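Local coordinates for glucose-binding protein (Thermus thermophilus HB27, PDB 2B3F) that binds galactose and probably glucose, and is probably the sugar-capturing component of a binding-protein-dependent transport system, at residues Arg140-Phe145 against Gln170-Ser175; Arg230-Lys235 against Thr251-Lys256; Glu303-Ser308 against Ser314-Leu319. All coordinates share one frame; numbering follows the deposited sequence.

Contact 1: residues Arg140-Phe145 against Gln170-Ser175. Unlike the reference sequence in segment 140-145: Lys144 (reference Glu).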
loop_
_atom_site.group_PDB
_atom_site.type_symbol
_atom_site.label_atom_id
_atom_site.label_comp_id
_atom_site.label_asym_id
_atom_site.label_seq_id
_atom_site.Cartn_x
_atom_site.Cartn_y
_atom_site.Cartn_z
ATOM N N ARG A 140 -8.605 20.438 -0.874
ATOM C CA ARG A 140 -9.572 19.391 -1.187
ATOM C C ARG A 140 -9.585 18.994 -2.671
ATOM O O ARG A 140 -10.219 17.999 -3.037
ATOM C CB ARG A 140 -10.978 19.790 -0.693
ATOM C CG ARG A 140 -11.759 20.773 -1.591
ATOM C CD ARG A 140 -13.179 21.096 -1.028
ATOM N NE ARG A 140 -13.139 21.545 0.376
ATOM C CZ ARG A 140 -12.938 22.807 0.785
ATOM N NH1 ARG A 140 -12.755 23.797 -0.094
ATOM N NH2 ARG A 140 -12.918 23.083 2.092
ATOM N N THR A 141 -8.886 19.763 -3.517
ATOM C CA THR A 141 -8.750 19.448 -4.943
ATOM C C THR A 141 -7.322 19.729 -5.379
ATOM O O THR A 141 -6.604 20.437 -4.693
ATOM C CB THR A 141 -9.644 20.333 -5.823
ATOM O OG1 THR A 141 -9.236 21.704 -5.684
ATOM C CG2 THR A 141 -11.110 20.176 -5.449
ATOM N N TRP A 142 -6.918 19.197 -6.530
ATOM C CA TRP A 142 -5.554 19.458 -7.022
ATOM C C TRP A 142 -5.326 20.922 -7.421
ATOM O O TRP A 142 -4.220 21.444 -7.226
ATOM C CB TRP A 142 -5.132 18.477 -8.139
ATOM C CG TRP A 142 -4.868 17.108 -7.578
ATOM C CD1 TRP A 142 -5.565 15.959 -7.845
ATOM C CD2 TRP A 142 -3.869 16.760 -6.603
ATOM N NE1 TRP A 142 -5.042 14.918 -7.106
ATOM C CE2 TRP A 142 -4.004 15.382 -6.338
ATOM C CE3 TRP A 142 -2.864 17.473 -5.940
ATOM C CZ2 TRP A 142 -3.167 14.709 -5.437
ATOM C CZ3 TRP A 142 -2.042 16.799 -5.041
ATOM C CH2 TRP A 142 -2.207 15.437 -4.796
ATOM N N ASP A 143 -6.364 21.595 -7.914
ATOM C CA ASP A 143 -6.240 23.036 -8.211
ATOM C C ASP A 143 -5.976 23.838 -6.948
ATOM O O ASP A 143 -5.076 24.677 -6.923
ATOM C CB ASP A 143 -7.476 23.573 -8.948
ATOM C CG ASP A 143 -7.481 23.201 -10.424
ATOM O OD1 ASP A 143 -6.419 22.867 -10.977
ATOM O OD2 ASP A 143 -8.554 23.212 -11.046
ATOM N N LYS A 144 -6.732 23.566 -5.889
ATOM C CA LYS A 144 -6.496 24.234 -4.607
ATOM C C LYS A 144 -5.147 23.848 -3.963
ATOM O O LYS A 144 -4.498 24.660 -3.313
ATOM C CB LYS A 144 -7.659 23.979 -3.638
ATOM C CG LYS A 144 -9.010 24.515 -4.140
ATOM C CD LYS A 144 -10.171 24.120 -3.213
ATOM C CE LYS A 144 -11.515 24.587 -3.767
ATOM N NZ LYS A 144 -12.388 25.205 -2.715
ATOM N N PHE A 145 -4.725 22.602 -4.150
ATOM C CA PHE A 145 -3.400 22.168 -3.709
ATOM C C PHE A 145 -2.301 23.001 -4.371
ATOM O O PHE A 145 -1.385 23.482 -3.715
ATOM C CB PHE A 145 -3.205 20.664 -4.022
ATOM C CG PHE A 145 -1.832 20.150 -3.712
ATOM C CD1 PHE A 145 -1.535 19.614 -2.465
ATOM C CD2 PHE A 145 -0.838 20.179 -4.675
ATOM C CE1 PHE A 145 -0.262 19.142 -2.182
ATOM C CE2 PHE A 145 0.437 19.720 -4.402
ATOM C CZ PHE A 145 0.729 19.205 -3.150
ATOM N N GLN A 170 5.443 7.041 -7.776
ATOM C CA GLN A 170 4.351 6.228 -8.320
ATOM C C GLN A 170 3.136 6.304 -7.399
ATOM O O GLN A 170 2.006 6.414 -7.865
ATOM C CB GLN A 170 4.770 4.783 -8.456
ATOM C CG GLN A 170 5.959 4.486 -9.401
ATOM C CD GLN A 170 6.218 2.996 -9.471
ATOM O OE1 GLN A 170 5.284 2.216 -9.651
ATOM N NE2 GLN A 170 7.470 2.588 -9.308
ATOM N N HIS A 171 3.392 6.240 -6.093
ATOM C CA HIS A 171 2.359 6.325 -5.072
ATOM C C HIS A 171 1.576 7.622 -5.181
ATOM O O HIS A 171 0.360 7.623 -5.174
ATOM C CB HIS A 171 2.949 6.187 -3.671
ATOM C CG HIS A 171 1.902 5.996 -2.626
ATOM N ND1 HIS A 171 1.625 4.765 -2.068
ATOM C CD2 HIS A 171 1.026 6.874 -2.082
ATOM C CE1 HIS A 171 0.627 4.901 -1.209
ATOM N NE2 HIS A 171 0.254 6.172 -1.190
ATOM N N LEU A 172 2.300 8.733 -5.283
ATOM C CA LEU A 172 1.668 10.020 -5.527
ATOM C C LEU A 172 0.839 10.002 -6.821
ATOM O O LEU A 172 -0.304 10.472 -6.843
ATOM C CB LEU A 172 2.744 11.081 -5.643
ATOM C CG LEU A 172 2.289 12.463 -6.039
ATOM C CD1 LEU A 172 1.303 13.052 -5.026
ATOM C CD2 LEU A 172 3.577 13.316 -6.162
ATOM N N TRP A 173 1.408 9.439 -7.882
ATOM C CA TRP A 173 0.743 9.369 -9.178
ATOM C C TRP A 173 -0.620 8.658 -9.091
ATOM O O TRP A 173 -1.577 9.122 -9.671
ATOM C CB TRP A 173 1.606 8.661 -10.223
ATOM C CG TRP A 173 0.989 8.632 -11.600
ATOM C CD1 TRP A 173 1.127 9.578 -12.592
ATOM C CD2 TRP A 173 0.128 7.613 -12.153
ATOM N NE1 TRP A 173 0.414 9.213 -13.704
ATOM C CE2 TRP A 173 -0.205 8.013 -13.476
ATOM C CE3 TRP A 173 -0.389 6.409 -11.662
ATOM C CZ2 TRP A 173 -1.025 7.241 -14.310
ATOM C CZ3 TRP A 173 -1.203 5.647 -12.483
ATOM C CH2 TRP A 173 -1.521 6.072 -13.799
ATOM N N GLU A 174 -0.722 7.566 -8.333
ATOM C CA GLU A 174 -2.017 6.839 -8.326
ATOM C C GLU A 174 -3.115 7.672 -7.661
ATOM O O GLU A 174 -4.278 7.593 -8.053
ATOM C CB GLU A 174 -1.922 5.414 -7.787
ATOM C CG GLU A 174 -1.583 5.218 -6.332
ATOM C CD GLU A 174 -1.492 3.729 -5.968
ATOM O OE1 GLU A 174 -1.366 2.883 -6.897
ATOM O OE2 GLU A 174 -1.521 3.419 -4.761
ATOM N N SER A 175 -2.753 8.495 -6.685
ATOM C CA SER A 175 -3.722 9.460 -6.114
ATOM C C SER A 175 -4.139 10.509 -7.148
ATOM O O SER A 175 -5.324 10.806 -7.315
ATOM C CB SER A 175 -3.184 10.155 -4.879
ATOM O OG SER A 175 -3.450 9.416 -3.699
#

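Contact 2: residues Arg230-Lys235 against Thr251-Lys256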
loop_
_atom_site.group_PDB
_atom_site.type_symbol
_atom_site.label_atom_id
_atom_site.label_comp_id
_atom_site.label_asym_id
_atom_site.label_seq_id
_atom_site.Cartn_x
_atom_site.Cartn_y
_atom_site.Cartn_z
ATOM N N ARG A 230 9.895 15.103 6.786
ATOM C CA ARG A 230 9.903 16.493 6.310
ATOM C C ARG A 230 8.666 17.243 6.730
ATOM O O ARG A 230 8.733 18.423 7.072
ATOM C CB ARG A 230 10.059 16.598 4.774
ATOM C CG ARG A 230 11.437 16.192 4.273
ATOM C CD ARG A 230 11.550 16.303 2.767
ATOM N NE ARG A 230 11.425 17.687 2.341
ATOM C CZ ARG A 230 12.424 18.559 2.326
ATOM N NH1 ARG A 230 13.650 18.177 2.679
ATOM N NH2 ARG A 230 12.187 19.806 1.949
ATOM N N VAL A 231 7.520 16.574 6.697
ATOM C CA VAL A 231 6.285 17.173 7.154
ATOM C C VAL A 231 6.328 17.410 8.679
ATOM O O VAL A 231 5.947 18.496 9.157
ATOM C CB VAL A 231 5.054 16.316 6.757
ATOM C CG1 VAL A 231 3.781 16.906 7.311
ATOM C CG2 VAL A 231 4.961 16.208 5.252
ATOM N N VAL A 232 6.784 16.413 9.433
ATOM C CA VAL A 232 6.884 16.534 10.900
ATOM C C VAL A 232 7.775 17.738 11.276
ATOM O O VAL A 232 7.486 18.472 12.223
ATOM C CB VAL A 232 7.380 15.224 11.524
ATOM C CG1 VAL A 232 7.584 15.358 13.057
ATOM C CG2 VAL A 232 6.350 14.092 11.196
ATOM N N GLN A 233 8.817 17.941 10.484
ATOM C CA GLN A 233 9.764 19.057 10.643
ATOM C C GLN A 233 9.278 20.424 10.116
ATOM O O GLN A 233 9.884 21.449 10.409
ATOM C CB GLN A 233 11.052 18.689 9.932
ATOM C CG GLN A 233 11.791 17.563 10.591
ATOM C CD GLN A 233 12.731 16.843 9.655
ATOM O OE1 GLN A 233 12.738 17.099 8.453
ATOM N NE2 GLN A 233 13.525 15.923 10.195
ATOM N N GLY A 234 8.190 20.467 9.370
ATOM C CA GLY A 234 7.754 21.709 8.758
ATOM C C GLY A 234 8.631 22.158 7.598
ATOM O O GLY A 234 8.539 23.323 7.171
ATOM N N LYS A 235 9.467 21.246 7.086
ATOM C CA LYS A 235 10.185 21.452 5.815
ATOM C C LYS A 235 9.316 21.137 4.600
ATOM O O LYS A 235 9.743 21.311 3.455
ATOM C CB LYS A 235 11.450 20.611 5.765
ATOM C CG LYS A 235 12.460 21.015 6.810
ATOM C CD LYS A 235 13.876 20.564 6.482
ATOM C CE LYS A 235 14.239 19.270 7.169
ATOM N NZ LYS A 235 15.719 19.100 7.319
ATOM N N THR A 251 3.374 4.977 16.516
ATOM C CA THR A 251 4.160 3.922 17.147
ATOM C C THR A 251 5.625 4.306 17.344
ATOM O O THR A 251 6.202 4.040 18.394
ATOM C CB THR A 251 4.022 2.596 16.351
ATOM O OG1 THR A 251 2.641 2.201 16.367
ATOM C CG2 THR A 251 4.860 1.464 16.918
ATOM N N THR A 252 6.226 4.903 16.326
ATOM C CA THR A 252 7.655 5.211 16.380
ATOM C C THR A 252 7.896 6.623 16.952
ATOM O O THR A 252 8.700 6.792 17.864
ATOM C CB THR A 252 8.317 5.010 14.980
ATOM O OG1 THR A 252 8.306 3.611 14.638
ATOM C CG2 THR A 252 9.775 5.485 14.981
ATOM N N LEU A 253 7.208 7.622 16.423
ATOM C CA LEU A 253 7.456 9.014 16.828
ATOM C C LEU A 253 6.613 9.494 18.009
ATOM O O LEU A 253 6.878 10.580 18.532
ATOM C CB LEU A 253 7.261 9.972 15.658
ATOM C CG LEU A 253 8.146 9.758 14.424
ATOM C CD1 LEU A 253 7.873 10.850 13.419
ATOM C CD2 LEU A 253 9.619 9.693 14.756
ATOM N N LYS A 254 5.601 8.721 18.403
ATOM C CA LYS A 254 4.769 9.028 19.581
ATOM C C LYS A 254 3.984 10.345 19.455
ATOM O O LYS A 254 3.679 11.002 20.459
ATOM C CB LYS A 254 5.617 9.026 20.854
ATOM C CG LYS A 254 6.460 7.801 21.066
ATOM C CD LYS A 254 5.676 6.525 20.934
ATOM C CE LYS A 254 6.457 5.308 21.367
ATOM N NZ LYS A 254 7.856 5.334 20.913
ATOM N N LEU A 255 3.633 10.716 18.223
ATOM C CA LEU A 255 2.773 11.854 17.952
ATOM C C LEU A 255 1.305 11.496 18.176
ATOM O O LEU A 255 0.896 10.364 17.933
ATOM C CB LEU A 255 2.946 12.331 16.518
ATOM C CG LEU A 255 4.359 12.700 16.073
ATOM C CD1 LEU A 255 4.311 13.273 14.664
ATOM C CD2 LEU A 255 4.969 13.696 17.024
ATOM N N LYS A 256 0.517 12.483 18.608
ATOM C CA LYS A 256 -0.900 12.282 18.932
ATOM C C LYS A 256 -1.753 12.533 17.702
ATOM O O LYS A 256 -1.717 13.628 17.142
ATOM C CB LYS A 256 -1.338 13.221 20.058
ATOM C CG LYS A 256 -0.497 13.091 21.313
ATOM C CD LYS A 256 -0.962 14.040 22.431
ATOM C CE LYS A 256 0.068 14.111 23.552
ATOM N NZ LYS A 256 1.203 15.038 23.190
#

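Contact 3: residues Glu303-Ser308 against Ser314-Leu319. Unlike the reference sequence in segment 303-308: Ser308 (reference Phe).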
loop_
_atom_site.group_PDB
_atom_site.type_symbol
_atom_site.label_atom_id
_atom_site.label_comp_id
_atom_site.label_asym_id
_atom_site.label_seq_id
_atom_site.Cartn_x
_atom_site.Cartn_y
_atom_site.Cartn_z
ATOM N N GLU A 303 -7.898 -11.804 17.313
ATOM C CA GLU A 303 -6.849 -11.589 18.301
ATOM C C GLU A 303 -5.567 -11.072 17.620
ATOM O O GLU A 303 -5.003 -10.066 18.038
ATOM C CB GLU A 303 -6.568 -12.889 19.061
ATOM C CG GLU A 303 -5.658 -12.720 20.268
ATOM C CD GLU A 303 -5.185 -14.052 20.862
ATOM O OE1 GLU A 303 -5.352 -15.117 20.218
ATOM O OE2 GLU A 303 -4.634 -14.014 21.982
ATOM N N GLY A 304 -5.140 -11.749 16.563
ATOM C CA GLY A 304 -3.945 -11.336 15.802
ATOM C C GLY A 304 -4.102 -9.940 15.212
ATOM O O GLY A 304 -3.290 -9.057 15.461
ATOM N N GLN A 305 -5.174 -9.731 14.458
ATOM C CA GLN A 305 -5.374 -8.488 13.719
ATOM C C GLN A 305 -5.589 -7.265 14.602
ATOM O O GLN A 305 -5.157 -6.148 14.255
ATOM C CB GLN A 305 -6.524 -8.633 12.686
ATOM C CG GLN A 305 -6.219 -9.691 11.627
ATOM C CD GLN A 305 -7.096 -9.614 10.379
ATOM O OE1 GLN A 305 -7.858 -8.660 10.197
ATOM N NE2 GLN A 305 -6.976 -10.623 9.522
ATOM N N ASP A 306 -6.269 -7.438 15.742
ATOM C CA ASP A 306 -6.476 -6.311 16.639
ATOM C C ASP A 306 -5.307 -6.064 17.607
ATOM O O ASP A 306 -5.303 -5.072 18.319
ATOM C CB ASP A 306 -7.796 -6.480 17.400
ATOM C CG ASP A 306 -9.013 -6.114 16.561
ATOM O OD1 ASP A 306 -8.865 -5.602 15.403
ATOM O OD2 ASP A 306 -10.141 -6.326 17.102
ATOM N N THR A 307 -4.354 -6.988 17.639
ATOM C CA THR A 307 -3.053 -6.769 18.289
ATOM C C THR A 307 -2.085 -5.998 17.378
ATOM O O THR A 307 -1.474 -5.002 17.796
ATOM C CB THR A 307 -2.436 -8.105 18.696
ATOM O OG1 THR A 307 -3.312 -8.772 19.628
ATOM C CG2 THR A 307 -1.071 -7.917 19.340
ATOM N N SER A 308 -1.954 -6.447 16.132
ATOM C CA SER A 308 -0.949 -5.877 15.213
ATOM C C SER A 308 -1.364 -4.578 14.547
ATOM O O SER A 308 -0.560 -3.635 14.449
ATOM C CB SER A 308 -0.557 -6.908 14.163
ATOM O OG SER A 308 -1.687 -7.371 13.452
ATOM N N SER A 314 -2.645 0.495 9.613
ATOM C CA SER A 314 -3.701 -0.146 8.836
ATOM C C SER A 314 -4.862 -0.456 9.774
ATOM O O SER A 314 -4.729 -0.386 10.991
ATOM C CB SER A 314 -3.209 -1.463 8.236
ATOM O OG SER A 314 -2.393 -2.201 9.129
ATOM N N ILE A 315 -5.978 -0.834 9.168
ATOM C CA ILE A 315 -7.113 -1.372 9.909
ATOM C C ILE A 315 -7.163 -2.890 9.675
ATOM O O ILE A 315 -6.499 -3.427 8.787
ATOM C CB ILE A 315 -8.434 -0.659 9.506
ATOM C CG1 ILE A 315 -8.808 -0.971 8.052
ATOM C CG2 ILE A 315 -8.317 0.843 9.772
ATOM C CD1 ILE A 315 -10.062 -0.295 7.510
ATOM N N ALA A 316 -7.962 -3.592 10.495
ATOM C CA ALA A 316 -8.115 -5.016 10.321
ATOM C C ALA A 316 -8.901 -5.315 9.039
ATOM O O ALA A 316 -9.763 -4.537 8.640
ATOM C CB ALA A 316 -8.845 -5.613 11.528
ATOM N N ALA A 317 -8.591 -6.444 8.426
ATOM C CA ALA A 317 -9.398 -6.980 7.313
ATOM C C ALA A 317 -10.689 -7.645 7.843
ATOM O O ALA A 317 -11.714 -7.632 7.167
ATOM C CB ALA A 317 -8.609 -7.972 6.507
ATOM N N ARG A 318 -10.622 -8.222 9.036
ATOM C CA ARG A 318 -11.793 -8.906 9.624
ATOM C C ARG A 318 -12.912 -7.936 9.903
ATOM O O ARG A 318 -12.695 -6.890 10.525
ATOM C CB ARG A 318 -11.424 -9.609 10.922
ATOM C CG ARG A 318 -10.669 -10.894 10.717
ATOM C CD ARG A 318 -10.489 -11.584 12.033
ATOM N NE ARG A 318 -11.780 -12.074 12.531
ATOM C CZ ARG A 318 -12.231 -13.308 12.377
ATOM N NH1 ARG A 318 -11.513 -14.253 11.795
ATOM N NH2 ARG A 318 -13.422 -13.606 12.873
ATOM N N LEU A 319 -14.137 -8.318 9.508
ATOM C CA LEU A 319 -15.320 -7.499 9.763
ATOM C C LEU A 319 -15.627 -7.298 11.264
ATOM O O LEU A 319 -16.240 -6.298 11.630
ATOM C CB LEU A 319 -16.550 -8.109 9.065
ATOM C CG LEU A 319 -16.572 -8.142 7.536
ATOM C CD1 LEU A 319 -17.605 -9.134 6.997
ATOM C CD2 LEU A 319 -16.842 -6.769 6.999
#

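Contact 1: residues Arg140-Phe145 against Gln170-Ser175
Trp142 reaches from the first turn of helix 142-154 to the flank of helix 166-190, where it meets Leu172 and Ser175, one turn apart; all three residues are buried. The apolar part of the contact is a single pair: CH2, on the six-membered ring of Trp142, lies 4.2 Å from CD1 of Leu172, which approaches the indole obliquely. With CG anti to the backbone N (chi1 174°), the Leu172 side chain carries this methyl toward the indole, although its CB does not set out in that direction. The polar part is loose. Ser175 O sits at the indole edge, near the ring plane, yet its 4.1 Å from Trp142 NE1 is too long for a hydrogen bond. The hydroxyl of Ser175 is engaged elsewhere, with the hydroxyl of Ser266. Two helices of the solute-binding protein fold are thus joined through one indole, which also touches Val176 and Ala179 farther along helix 166-190, and Val207 and Val211 of helix 199-212. Aromatic packing within 140-145 steadies the indole: its edge meets the Phe145 ring in a T-shaped manner, with Trp142 CZ3 3.5 Å above the plane of the phenyl ring and over its centre. A capping bond fixes the turn from which the indole springs. Thr141 is the N-cap, and its OG1 accepts from Lys144 N at 3.1 Å in a nearly straight bond (165°), while Phe145 N to Thr141 O, at 2.9 Å, is the first backbone bond of the helix.

Contact 2: residues Arg230-Lys235 against Thr251-Lys256
Val232, in the last turn of helix 224-233, points its CB toward the chain that follows helix 244-252. From CB the side chain forks. CG1 stands anti to the backbone N (chi1 176°) and lies 4.2 Å from CD1 of Leu255. CG2, anti to the carbonyl carbon, comes to 4.1 Å from the same Leu255 CD1, the two side chains reaching toward each other tip to tip, and is alone in also lying 4.2 Å from CD1 of Leu253. Both valine methyls thus border Leu255, in a small apolar contact without polar bonds. Between the leucines, Lys254 takes a positive phi of 63° as the chain leaves the helix, and both neighbours direct their CB atoms at the valine. Met249 of helix 244-252 touches Val232 and Leu255 as well, extending the apolar patch. The contact lies at the surface and joins the C-terminal end of one helix to the exit from the next. Helix 224-233 closes at Gly234 (phi 72°): Gly234 N donates to Val231 O at 3.0 Å, and Lys235 N reaches back to Arg230 O at 2.9 Å in a weak bond, a Schellman motif.

Contact 3: residues Glu303-Ser308 against Ser314-Leu319
The backbones come closest at Gln305 and Ala316, whose CA atoms are 5.6 Å apart, where the irregular chain 314-319 passes the helical segment 303-308. Gln305 spans the gap with CG anti to its carbonyl carbon (chi1 -62°) and the chain extended beyond it, so that OE1 reaches two successive backbone amides. Arg318 N donates to Gln305 OE1 at 3.0 Å, fairly straight at 161° and with the donor tilted 24° from the carbonyl plane; Ala317 N adds a weak, bent bond of 2.9 Å to the same Gln305 OE1. The other end of the amide is held as well, NE2 bonding to Val299 O, which fixes the rotation of the group. Arg318 crosses the glutamine at about a right angle and lays its CG 3.8 Å from Gln305 CD, while its guanidinium turns to Asp320 and Gly300 O. Ala316 CB packs against the Gln305 side chain and lies 3.9 Å from Asp306 OD1, an oxygen bonded to Ser321 and Tyr326. The loop after helix 302-312 is thus tied back to that helix. Helix 15-27 packs against the helical segment through Leu23 and Leu20, helix 93-96 meets Arg318, and helix 328-339 receives Ile315.

The three contacts follow one another along the chain. Contacts 1 and 2 have centres 21 Å apart, contacts 2 and 3 24 Å, and contacts 1 and 3, on opposite sides of the chain's centre, 29 Å; none touches another. They share no helix: contact 1 joins helices 142-154 and 166-190, contact 2 the ends of 224-233 and 244-252, and contact 3 helix 302-312 with its following loop. Contacts 1 and 3 are buried, whereas contact 2 lies at the surface. The side chains of Ser175 and Ala317 are about 14 and 12 Å from bound galactose, and that of Leu253 about 12 Å from that of galactose-binding Glu13: all three contacts stand back from the sugar pocket.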